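Local coordinates for protein aminotransferase (Psychrobacter arcticus 273-4, PDB 3IF2) that probably transfers amino groups between amino acids and keto acids, perhaps as a valine-pyruvate transaminase, with pyridoxal 5'-phosphate as its cofactor, at residues S213-P218 / E363-L368; W369-D374 / Y408-E413; A87-L92 / I109-G114. All blocks are in the same frame, centred on the assembly; numbering follows the deposited sequence.

Interactions 1 and 2 share strand 367-372 and follow one another along it, their centres about 17 Å apart and their residues in direct touch, with Pro-218 CG 3.3 Å from Trp-369 CZ3. Interaction 1 is buried beside the cofactor, and joins its two segments by van der Waals packing and an amide laid against a ring. Interaction 2, at the other end of the strand, is partly open to solvent and relies on hydrogen bonds, a carboxylate and a water. Interaction 3 lies on the opposite side of the chain's centre from interaction 2, about 40 Å away between centres; it is a buried, apolar helix-on-strand contact with no hydrogen bond between its segments, and its strand leads towards the phosphate of the same cofactor.

Interaction 1. Residues S213-P218 / E363-L368. With PLP (pyridoxal-5'-phosphate), chain C.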
loop_
_atom_site.group_PDB
_atom_site.type_symbol
_atom_site.label_atom_id
_atom_site.label_comp_id
_atom_site.label_asym_id
_atom_site.label_seq_id
_atom_site.Cartn_x
_atom_site.Cartn_y
_atom_site.Cartn_z
ATOM N N SER A 213 -10.720 -12.593 13.800
ATOM C CA SER A 213 -11.656 -11.575 13.356
ATOM C C SER A 213 -12.903 -11.635 14.229
ATOM O O SER A 213 -13.367 -12.731 14.558
ATOM C CB SER A 213 -11.993 -11.734 11.873
ATOM O OG SER A 213 -12.358 -13.052 11.535
ATOM N N ARG A 214 -13.420 -10.453 14.602
ATOM C CA ARG A 214 -14.566 -10.317 15.497
ATOM C C ARG A 214 -15.429 -9.087 15.132
ATOM O O ARG A 214 -15.028 -7.946 15.417
ATOM C CB ARG A 214 -14.058 -10.211 16.948
ATOM C CG ARG A 214 -15.111 -10.486 18.006
ATOM C CD ARG A 214 -14.658 -10.021 19.359
ATOM N NE ARG A 214 -15.581 -10.431 20.421
ATOM C CZ ARG A 214 -15.735 -9.836 21.610
ATOM N NH1 ARG A 214 -15.067 -8.725 21.956
ATOM N NH2 ARG A 214 -16.613 -10.347 22.477
ATOM N N PRO A 215 -16.577 -9.297 14.437
ATOM C CA PRO A 215 -17.125 -10.558 13.897
ATOM C C PRO A 215 -16.264 -11.151 12.782
ATOM O O PRO A 215 -15.462 -10.445 12.152
ATOM C CB PRO A 215 -18.521 -10.193 13.390
ATOM C CG PRO A 215 -18.626 -8.714 13.444
ATOM C CD PRO A 215 -17.488 -8.154 14.227
ATOM N N THR A 216 -16.469 -12.446 12.538
ATOM C CA THR A 216 -15.672 -13.204 11.610
ATOM C C THR A 216 -16.237 -13.276 10.198
ATOM O O THR A 216 -17.448 -13.408 10.006
ATOM C CB THR A 216 -15.481 -14.634 12.140
ATOM O OG1 THR A 216 -14.890 -14.568 13.439
ATOM C CG2 THR A 216 -14.589 -15.476 11.219
ATOM N N ASN A 217 -15.325 -13.122 9.232
ATOM C CA ASN A 217 -15.542 -13.380 7.813
ATOM C C ASN A 217 -14.953 -14.794 7.786
ATOM O O ASN A 217 -13.790 -14.959 8.159
ATOM C CB ASN A 217 -14.729 -12.390 6.937
ATOM C CG ASN A 217 -14.840 -12.662 5.420
ATOM O OD1 ASN A 217 -15.222 -13.737 5.010
ATOM N ND2 ASN A 217 -14.476 -11.678 4.593
ATOM N N PRO A 218 -15.692 -15.795 7.275
ATOM C CA PRO A 218 -16.972 -15.841 6.579
ATOM C C PRO A 218 -18.207 -16.245 7.374
ATOM O O PRO A 218 -19.274 -16.338 6.781
ATOM C CB PRO A 218 -16.709 -17.008 5.637
ATOM C CG PRO A 218 -16.058 -18.017 6.557
ATOM C CD PRO A 218 -15.248 -17.180 7.551
ATOM N N GLU A 363 -24.370 -13.288 13.909
ATOM C CA GLU A 363 -24.065 -12.336 14.999
ATOM C C GLU A 363 -23.323 -11.076 14.520
ATOM O O GLU A 363 -23.037 -10.194 15.350
ATOM C CB GLU A 363 -23.206 -13.013 16.084
ATOM C CG GLU A 363 -23.786 -14.293 16.628
ATOM C CD GLU A 363 -23.006 -14.852 17.793
ATOM O OE1 GLU A 363 -21.848 -15.299 17.617
ATOM O OE2 GLU A 363 -23.571 -14.871 18.901
ATOM N N GLY A 364 -23.001 -10.994 13.221
ATOM C CA GLY A 364 -22.282 -9.869 12.673
ATOM C C GLY A 364 -21.719 -10.050 11.279
ATOM O O GLY A 364 -21.909 -11.104 10.647
ATOM N N ALA A 365 -21.009 -9.014 10.808
ATOM C CA ALA A 365 -20.430 -8.989 9.465
ATOM C C ALA A 365 -21.546 -9.011 8.398
ATOM O O ALA A 365 -22.718 -8.876 8.739
ATOM C CB ALA A 365 -19.393 -10.121 9.273
ATOM N N ILE A 366 -21.188 -9.215 7.136
ATOM C CA ILE A 366 -22.103 -9.026 6.006
ATOM C C ILE A 366 -22.342 -10.282 5.173
ATOM O O ILE A 366 -22.645 -10.195 3.972
ATOM C CB ILE A 366 -21.551 -7.842 5.123
ATOM C CG1 ILE A 366 -20.203 -8.179 4.443
ATOM C CG2 ILE A 366 -21.377 -6.571 6.000
ATOM C CD1 ILE A 366 -19.678 -7.093 3.475
ATOM N N PHE A 367 -22.234 -11.441 5.817
ATOM C CA PHE A 367 -22.357 -12.747 5.162
ATOM C C PHE A 367 -23.226 -13.708 5.939
ATOM O O PHE A 367 -23.330 -13.587 7.159
ATOM C CB PHE A 367 -20.989 -13.445 5.076
ATOM C CG PHE A 367 -19.888 -12.584 4.556
ATOM C CD1 PHE A 367 -19.765 -12.331 3.187
ATOM C CD2 PHE A 367 -18.956 -12.022 5.430
ATOM C CE1 PHE A 367 -18.733 -11.514 2.693
ATOM C CE2 PHE A 367 -17.912 -11.204 4.942
ATOM C CZ PHE A 367 -17.803 -10.957 3.573
ATOM N N LEU A 368 -23.844 -14.646 5.218
ATOM C CA LEU A 368 -24.480 -15.832 5.832
ATOM C C LEU A 368 -23.579 -17.061 5.465
ATOM O O LEU A 368 -23.096 -17.197 4.316
ATOM C CB LEU A 368 -25.951 -16.027 5.417
ATOM C CG LEU A 368 -26.979 -15.085 6.083
ATOM C CD1 LEU A 368 -28.334 -15.267 5.463
ATOM C CD2 LEU A 368 -27.074 -15.281 7.577
HETATM N N1 PLP C . -10.867 -8.222 7.929
HETATM C C2 PLP C . -11.962 -8.959 7.530
HETATM C C2A PLP C . -12.591 -9.869 8.537
HETATM C C3 PLP C . -12.458 -8.823 6.214
HETATM O O3 PLP C . -13.545 -9.533 5.776
HETATM C C4 PLP C . -11.812 -7.953 5.304
HETATM C C4A PLP C . -12.214 -8.055 3.837
HETATM O O4A PLP C . -12.466 -7.050 3.161
HETATM C C5 PLP C . -10.672 -7.203 5.747
HETATM C C6 PLP C . -10.230 -7.366 7.073
HETATM C C5A PLP C . -9.868 -6.259 4.830
HETATM O O4P PLP C . -10.373 -4.942 4.782
HETATM P P PLP C . -9.507 -3.750 4.147
HETATM O O1P PLP C . -8.119 -4.021 3.620
HETATM O O2P PLP C . -9.409 -2.815 5.306
HETATM O O3P PLP C . -10.332 -3.225 3.040
#
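Asn-217 packs its amide against the ring of Phe-367, where the loop 213-218 passes the start of strand 367-372. The amide lies obliquely against the ring near CE2 and CZ, Asn-217 CG 3.4 Å from Phe-367 CE2, with amide and ring planes turned 35° apart. CG of Asn-217 stands anti to the backbone N (chi1 176°), which swings the amide to where it meets both the ring and O3 of pyridoxal phosphate. From there ND2 gives a nearly straight hydrogen bond to O3, 2.6 Å long at 170°, while OD1 is taken by Arg-416.

Van der Waals packing, much of it on backbone, accounts for the rest. The Pro-215 ring sits on the Gly-364/Ala-365 peptide, its CB 3.8 Å from Gly-364 C and 4.2 Å from Ala-365 CB, its CG 3.6 Å from Ala-365 N; a side chain on Gly-364 would run into Pro-215 CG. Thr-216 O meets the Ala-365 methyl, and Pro-218 O approaches CB of Phe-367 at 3.8 Å. Cis peptide bonds precede both prolines and shape the loop.

Within the loop, Thr-216 OG1 bonds to Ser-213 O from above the carbonyl plane. An asparagine bonded to the cofactor O3 is familiar from fold type I aminotransferases. Gripped at both ends of its amide and backed by Phe-367, Asn-217 is fixed in rotation with its N-H towards O3, where it would probably stabilise negative charge on the phenolic oxygen.

Interaction 2. Residues W369-D374 / Y408-E413; sequences WLWFKD and YQHAHE
Phe-372 N donates to Glu-413 O (3.0 Å), joining the end of strand 367-372 to the residue just before strand 414-418, its antiparallel neighbour in the six-stranded mixed sheet of this aminotransferase fold, which also takes in strands 174-180 and 183-190. A short 3-10 segment ending at His-412 leads into Glu-413 and brings His-410 over the Trp-371 indole.

There His-410 and Trp-371 form a T-shaped pair. The histidine points its CE1-ND1 edge at one face of the indole, with His-410 CE1 3.6 Å from Trp-371 CE2 and the planes at 77°; its NE2 is held by Tyr-189. Lys-373 CG lies over the opposite indole face, so the ring is sandwiched. Because CG of Trp-371 is anti to its backbone N (chi1 174°), the indole reaches across to Glu-413, and NE1 bonds in the ring plane to the anti side of Glu-413 OE1 at 3.1 Å.

Glu-413 OE2 takes Gln-409 NE2 at 3.0 Å on its syn side, well out of the carboxylate plane, and, weakly, Asp-374 N. These donors probably offset the nearness of the Asp-374 carboxylate, a like charge whose OD1 is 4.3 Å from Glu-413 OE2. A water lies between the two acids, donating to Asp-374 OD1 at 2.9 Å and to Glu-413 OE1 at 2.8 Å while weakly accepting from Gln-409 NE2.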
loop_
_atom_site.group_PDB
_atom_site.type_symbol
_atom_site.label_atom_id
_atom_site.label_comp_id
_atom_site.label_asym_id
_atom_site.label_seq_id
_atom_site.Cartn_x
_atom_site.Cartn_y
_atom_site.Cartn_z
ATOM N N TRP A 369 -23.345 -17.914 6.454
ATOM C CA TRP A 369 -22.519 -19.120 6.322
ATOM C C TRP A 369 -23.472 -20.307 6.405
ATOM O O TRP A 369 -24.036 -20.562 7.471
ATOM C CB TRP A 369 -21.490 -19.122 7.442
ATOM C CG TRP A 369 -20.499 -20.246 7.486
ATOM C CD1 TRP A 369 -20.438 -21.247 8.412
ATOM C CD2 TRP A 369 -19.399 -20.453 6.606
ATOM N NE1 TRP A 369 -19.382 -22.062 8.156
ATOM C CE2 TRP A 369 -18.729 -21.608 7.046
ATOM C CE3 TRP A 369 -18.919 -19.781 5.471
ATOM C CZ2 TRP A 369 -17.591 -22.103 6.407
ATOM C CZ3 TRP A 369 -17.784 -20.283 4.824
ATOM C CH2 TRP A 369 -17.136 -21.433 5.300
ATOM N N LEU A 370 -23.652 -20.986 5.265
ATOM C CA LEU A 370 -24.603 -22.087 5.095
ATOM C C LEU A 370 -23.878 -23.422 5.155
ATOM O O LEU A 370 -22.864 -23.578 4.474
ATOM C CB LEU A 370 -25.330 -21.968 3.739
ATOM C CG LEU A 370 -26.452 -20.924 3.557
ATOM C CD1 LEU A 370 -26.127 -19.588 4.157
ATOM C CD2 LEU A 370 -26.800 -20.762 2.080
ATOM N N TRP A 371 -24.402 -24.356 5.968
ATOM C CA TRP A 371 -23.863 -25.726 6.136
ATOM C C TRP A 371 -24.886 -26.776 5.659
ATOM O O TRP A 371 -25.928 -26.952 6.274
ATOM C CB TRP A 371 -23.460 -25.948 7.600
ATOM C CG TRP A 371 -23.007 -27.349 7.986
ATOM C CD1 TRP A 371 -22.403 -28.287 7.179
ATOM C CD2 TRP A 371 -23.015 -27.913 9.300
ATOM N NE1 TRP A 371 -22.104 -29.426 7.898
ATOM C CE2 TRP A 371 -22.456 -29.222 9.205
ATOM C CE3 TRP A 371 -23.452 -27.453 10.554
ATOM C CZ2 TRP A 371 -22.329 -30.073 10.319
ATOM C CZ3 TRP A 371 -23.331 -28.311 11.673
ATOM C CH2 TRP A 371 -22.776 -29.609 11.538
ATOM N N PHE A 372 -24.560 -27.449 4.556
ATOM C CA PHE A 372 -25.372 -28.513 3.971
ATOM C C PHE A 372 -24.879 -29.840 4.548
ATOM O O PHE A 372 -23.902 -30.392 4.046
ATOM C CB PHE A 372 -25.237 -28.507 2.436
ATOM C CG PHE A 372 -25.546 -27.182 1.803
ATOM C CD1 PHE A 372 -26.853 -26.704 1.764
ATOM C CD2 PHE A 372 -24.541 -26.417 1.217
ATOM C CE1 PHE A 372 -27.145 -25.470 1.173
ATOM C CE2 PHE A 372 -24.825 -25.191 0.622
ATOM C CZ PHE A 372 -26.127 -24.717 0.602
ATOM N N LYS A 373 -25.526 -30.336 5.609
ATOM C CA LYS A 373 -25.132 -31.631 6.219
ATOM C C LYS A 373 -25.259 -32.784 5.199
ATOM O O LYS A 373 -26.294 -32.909 4.556
ATOM C CB LYS A 373 -25.965 -31.989 7.475
ATOM C CG LYS A 373 -25.707 -31.217 8.810
ATOM C CD LYS A 373 -26.686 -31.788 9.893
ATOM C CE LYS A 373 -26.666 -31.100 11.282
ATOM N NZ LYS A 373 -25.585 -31.502 12.232
ATOM N N ASP A 374 -24.194 -33.582 5.041
ATOM C CA ASP A 374 -24.151 -34.768 4.137
ATOM C C ASP A 374 -24.466 -34.479 2.664
ATOM O O ASP A 374 -25.186 -35.238 2.017
ATOM C CB ASP A 374 -25.086 -35.884 4.648
ATOM C CG ASP A 374 -24.873 -36.217 6.111
ATOM O OD1 ASP A 374 -23.741 -36.061 6.624
ATOM O OD2 ASP A 374 -25.856 -36.645 6.748
ATOM N N TYR A 408 -11.218 -33.330 5.287
ATOM C CA TYR A 408 -11.957 -32.600 6.327
ATOM C C TYR A 408 -13.370 -32.403 5.789
ATOM O O TYR A 408 -13.600 -31.475 5.016
ATOM C CB TYR A 408 -11.236 -31.269 6.658
ATOM C CG TYR A 408 -11.811 -30.418 7.800
ATOM C CD1 TYR A 408 -12.727 -30.937 8.737
ATOM C CD2 TYR A 408 -11.348 -29.119 8.018
ATOM C CE1 TYR A 408 -13.213 -30.173 9.802
ATOM C CE2 TYR A 408 -11.848 -28.337 9.094
ATOM C CZ TYR A 408 -12.785 -28.885 9.976
ATOM O OH TYR A 408 -13.277 -28.168 11.040
ATOM N N GLN A 409 -14.290 -33.300 6.175
ATOM C CA GLN A 409 -15.687 -33.292 5.702
ATOM C C GLN A 409 -16.347 -31.923 5.843
ATOM O O GLN A 409 -16.847 -31.376 4.866
ATOM C CB GLN A 409 -16.523 -34.362 6.436
ATOM C CG GLN A 409 -18.023 -34.429 6.073
ATOM C CD GLN A 409 -18.806 -35.502 6.840
ATOM O OE1 GLN A 409 -18.250 -36.508 7.267
ATOM N NE2 GLN A 409 -20.121 -35.290 6.985
ATOM N N HIS A 410 -16.304 -31.375 7.051
ATOM C CA HIS A 410 -16.930 -30.091 7.341
ATOM C C HIS A 410 -16.442 -28.950 6.425
ATOM O O HIS A 410 -17.253 -28.123 6.006
ATOM C CB HIS A 410 -16.757 -29.719 8.813
ATOM C CG HIS A 410 -17.596 -28.551 9.240
ATOM N ND1 HIS A 410 -18.957 -28.645 9.431
ATOM C CD2 HIS A 410 -17.262 -27.268 9.520
ATOM C CE1 HIS A 410 -19.425 -27.471 9.807
ATOM N NE2 HIS A 410 -18.418 -26.622 9.876
ATOM N N ALA A 411 -15.146 -28.939 6.096
ATOM C CA ALA A 411 -14.565 -27.947 5.175
ATOM C C ALA A 411 -15.058 -28.070 3.715
ATOM O O ALA A 411 -14.811 -27.164 2.919
ATOM C CB ALA A 411 -13.014 -27.976 5.230
ATOM N N HIS A 412 -15.721 -29.169 3.363
ATOM C CA HIS A 412 -16.305 -29.366 2.032
ATOM C C HIS A 412 -17.842 -29.296 2.024
ATOM O O HIS A 412 -18.461 -29.598 0.987
ATOM C CB HIS A 412 -15.844 -30.722 1.459
ATOM C CG HIS A 412 -14.371 -30.795 1.225
ATOM N ND1 HIS A 412 -13.731 -30.003 0.294
ATOM C CD2 HIS A 412 -13.411 -31.554 1.801
ATOM C CE1 HIS A 412 -12.437 -30.276 0.305
ATOM N NE2 HIS A 412 -12.218 -31.213 1.211
ATOM N N GLU A 413 -18.454 -28.878 3.141
ATOM C CA GLU A 413 -19.929 -28.835 3.289
ATOM C C GLU A 413 -20.549 -27.445 3.477
ATOM O O GLU A 413 -21.753 -27.350 3.613
ATOM C CB GLU A 413 -20.369 -29.789 4.421
ATOM C CG GLU A 413 -20.243 -31.262 4.047
ATOM C CD GLU A 413 -20.761 -32.217 5.111
ATOM O OE1 GLU A 413 -21.049 -31.774 6.252
ATOM O OE2 GLU A 413 -20.867 -33.436 4.795
HETATM O O HOH W 1 -22.776 -33.506 7.606
#

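Interaction 3. Residues A87-L92 / I109-G114; sequences AFIDAL and IALTNG. With PLP (pyridoxal-5'-phosphate), chain C.
Phe-88, Ile-89 and Leu-92 of helix 86-100 pack on Ile-109 and Leu-111 of strand 109-112, a helix laid on the large central sheet. The axes of the two short segments come within 8.9 Å, and their directions differ by 131°. No hydrogen bond crosses between them. Ile-89 and Ile-109 run past each other in opposite directions: Ile-89 CG2 rests 4.0 Å from Ile-109 CB, and its CD1 lies 3.5 Å from Ile-109 O, a carbonyl oxygen that also accepts from Gln-83. The first torsion of Ile-89 (chi1 -73°) turns CG1, and with it CD1, towards that oxygen. Replacement of Ile-89 by alanine would probably open a gap over Ile-109 and remove the apolar cover beside its carbonyl.

One helical turn on, Leu-92 CB takes the tip of Ile-109, CD1, at 3.8 Å. Leu-111 inserts both methyls near the rim of Phe-88, CD1 in the ring plane at 3.7 Å from Phe-88 CD2, while Leu-92 CD1 lies over one face of the same ring.

The strand pairs antiparallel with strand 285-288 in the mainly parallel sheet of the large domain, as in other fold type I enzymes, and Ile-286 there touches Phe-88, Leu-92 and Ile-109. Helix 311-321 packs on Phe-88 too. Asn-113 centres an inverse gamma turn and packs on Asn-113 of the second subunit. Thr-112 OG1 bonds to Gly-114 O at 2.8 Å, meeting it from above the carbonyl plane. Gly-114 is the N-cap of helix 115-125, and its carbonyl carbon C lies 3.6 Å from O1P of the pyridoxal phosphate, an oxygen that a side chain at this position would run into.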
loop_
_atom_site.group_PDB
_atom_site.type_symbol
_atom_site.label_atom_id
_atom_site.label_comp_id
_atom_site.label_asym_id
_atom_site.label_seq_id
_atom_site.Cartn_x
_atom_site.Cartn_y
_atom_site.Cartn_z
ATOM N N ALA A 87 -3.541 14.515 11.795
ATOM C CA ALA A 87 -4.842 15.022 12.241
ATOM C C ALA A 87 -5.825 13.881 12.538
ATOM O O ALA A 87 -6.511 13.897 13.571
ATOM C CB ALA A 87 -5.447 16.043 11.216
ATOM N N PHE A 88 -5.855 12.893 11.645
ATOM C CA PHE A 88 -6.714 11.701 11.816
ATOM C C PHE A 88 -6.317 10.872 13.062
ATOM O O PHE A 88 -7.198 10.450 13.820
ATOM C CB PHE A 88 -6.708 10.838 10.535
ATOM C CG PHE A 88 -7.716 9.704 10.530
ATOM C CD1 PHE A 88 -9.068 9.926 10.862
ATOM C CD2 PHE A 88 -7.347 8.442 10.082
ATOM C CE1 PHE A 88 -10.005 8.908 10.800
ATOM C CE2 PHE A 88 -8.262 7.413 10.003
ATOM C CZ PHE A 88 -9.604 7.628 10.366
ATOM N N ILE A 89 -5.012 10.670 13.274
ATOM C CA ILE A 89 -4.528 9.970 14.470
ATOM C C ILE A 89 -4.938 10.721 15.755
ATOM O O ILE A 89 -5.411 10.078 16.690
ATOM C CB ILE A 89 -2.959 9.700 14.434
ATOM C CG1 ILE A 89 -2.631 8.586 13.416
ATOM C CG2 ILE A 89 -2.394 9.348 15.842
ATOM C CD1 ILE A 89 -1.161 8.494 13.086
ATOM N N ASP A 90 -4.758 12.047 15.795
ATOM C CA ASP A 90 -5.147 12.855 16.981
ATOM C C ASP A 90 -6.648 12.747 17.258
ATOM O O ASP A 90 -7.044 12.589 18.411
ATOM C CB ASP A 90 -4.765 14.344 16.857
ATOM C CG ASP A 90 -3.268 14.590 16.854
ATOM O OD1 ASP A 90 -2.487 13.879 17.537
ATOM O OD2 ASP A 90 -2.868 15.548 16.165
ATOM N N ALA A 91 -7.460 12.815 16.198
ATOM C CA ALA A 91 -8.920 12.642 16.305
ATOM C C ALA A 91 -9.269 11.264 16.903
ATOM O O ALA A 91 -10.085 11.172 17.829
ATOM C CB ALA A 91 -9.576 12.809 14.946
ATOM N N LEU A 92 -8.616 10.225 16.372
ATOM C CA LEU A 92 -8.770 8.839 16.850
ATOM C C LEU A 92 -8.358 8.673 18.322
ATOM O O LEU A 92 -9.069 8.014 19.083
ATOM C CB LEU A 92 -8.016 7.842 15.939
ATOM C CG LEU A 92 -8.596 7.587 14.533
ATOM C CD1 LEU A 92 -7.593 6.842 13.650
ATOM C CD2 LEU A 92 -9.950 6.850 14.607
ATOM N N ILE A 109 -1.124 4.645 17.709
ATOM C CA ILE A 109 -1.950 4.511 16.515
ATOM C C ILE A 109 -1.145 4.788 15.257
ATOM O O ILE A 109 -0.412 5.789 15.189
ATOM C CB ILE A 109 -3.163 5.464 16.526
ATOM C CG1 ILE A 109 -3.963 5.324 17.828
ATOM C CG2 ILE A 109 -4.058 5.203 15.281
ATOM C CD1 ILE A 109 -5.269 6.102 17.849
ATOM N N ALA A 110 -1.279 3.876 14.293
ATOM C CA ALA A 110 -0.680 3.996 12.975
ATOM C C ALA A 110 -1.763 3.691 11.946
ATOM O O ALA A 110 -2.767 3.047 12.268
ATOM C CB ALA A 110 0.480 3.036 12.817
ATOM N N LEU A 111 -1.554 4.184 10.731
ATOM C CA LEU A 111 -2.431 3.963 9.592
ATOM C C LEU A 111 -1.681 3.103 8.562
ATOM O O LEU A 111 -0.435 3.201 8.440
ATOM C CB LEU A 111 -2.857 5.299 8.959
ATOM C CG LEU A 111 -3.569 6.333 9.836
ATOM C CD1 LEU A 111 -3.916 7.603 9.031
ATOM C CD2 LEU A 111 -4.801 5.750 10.421
ATOM N N THR A 112 -2.449 2.265 7.846
ATOM C CA THR A 112 -1.956 1.390 6.775
ATOM C C THR A 112 -2.871 1.540 5.546
ATOM O O THR A 112 -3.938 2.156 5.647
ATOM C CB THR A 112 -1.905 -0.097 7.254
ATOM O OG1 THR A 112 -3.225 -0.565 7.595
ATOM C CG2 THR A 112 -1.004 -0.245 8.473
ATOM N N ASN A 113 -2.452 1.005 4.397
ATOM C CA ASN A 113 -3.242 1.046 3.154
ATOM C C ASN A 113 -4.297 -0.079 3.142
ATOM O O ASN A 113 -4.232 -0.994 2.333
ATOM C CB ASN A 113 -2.335 0.985 1.907
ATOM C CG ASN A 113 -1.477 2.241 1.724
ATOM O OD1 ASN A 113 -1.837 3.339 2.167
ATOM N ND2 ASN A 113 -0.334 2.079 1.047
ATOM N N GLY A 114 -5.302 0.064 4.016
ATOM C CA GLY A 114 -6.336 -0.945 4.300
ATOM C C GLY A 114 -5.829 -1.893 5.394
ATOM O O GLY A 114 -4.616 -1.961 5.651
HETATM N N1 PLP C . -10.867 -8.222 7.929
HETATM C C2 PLP C . -11.962 -8.959 7.530
HETATM C C2A PLP C . -12.591 -9.869 8.537
HETATM C C3 PLP C . -12.458 -8.823 6.214
HETATM O O3 PLP C . -13.545 -9.533 5.776
HETATM C C4 PLP C . -11.812 -7.953 5.304
HETATM C C4A PLP C . -12.214 -8.055 3.837
HETATM O O4A PLP C . -12.466 -7.050 3.161
HETATM C C5 PLP C . -10.672 -7.203 5.747
HETATM C C6 PLP C . -10.230 -7.366 7.073
HETATM C C5A PLP C . -9.868 -6.259 4.830
HETATM O O4P PLP C . -10.373 -4.942 4.782
HETATM P P PLP C . -9.507 -3.750 4.147
HETATM O O1P PLP C . -8.119 -4.021 3.620
HETATM O O2P PLP C . -9.409 -2.815 5.306
HETATM O O3P PLP C . -10.332 -3.225 3.040
#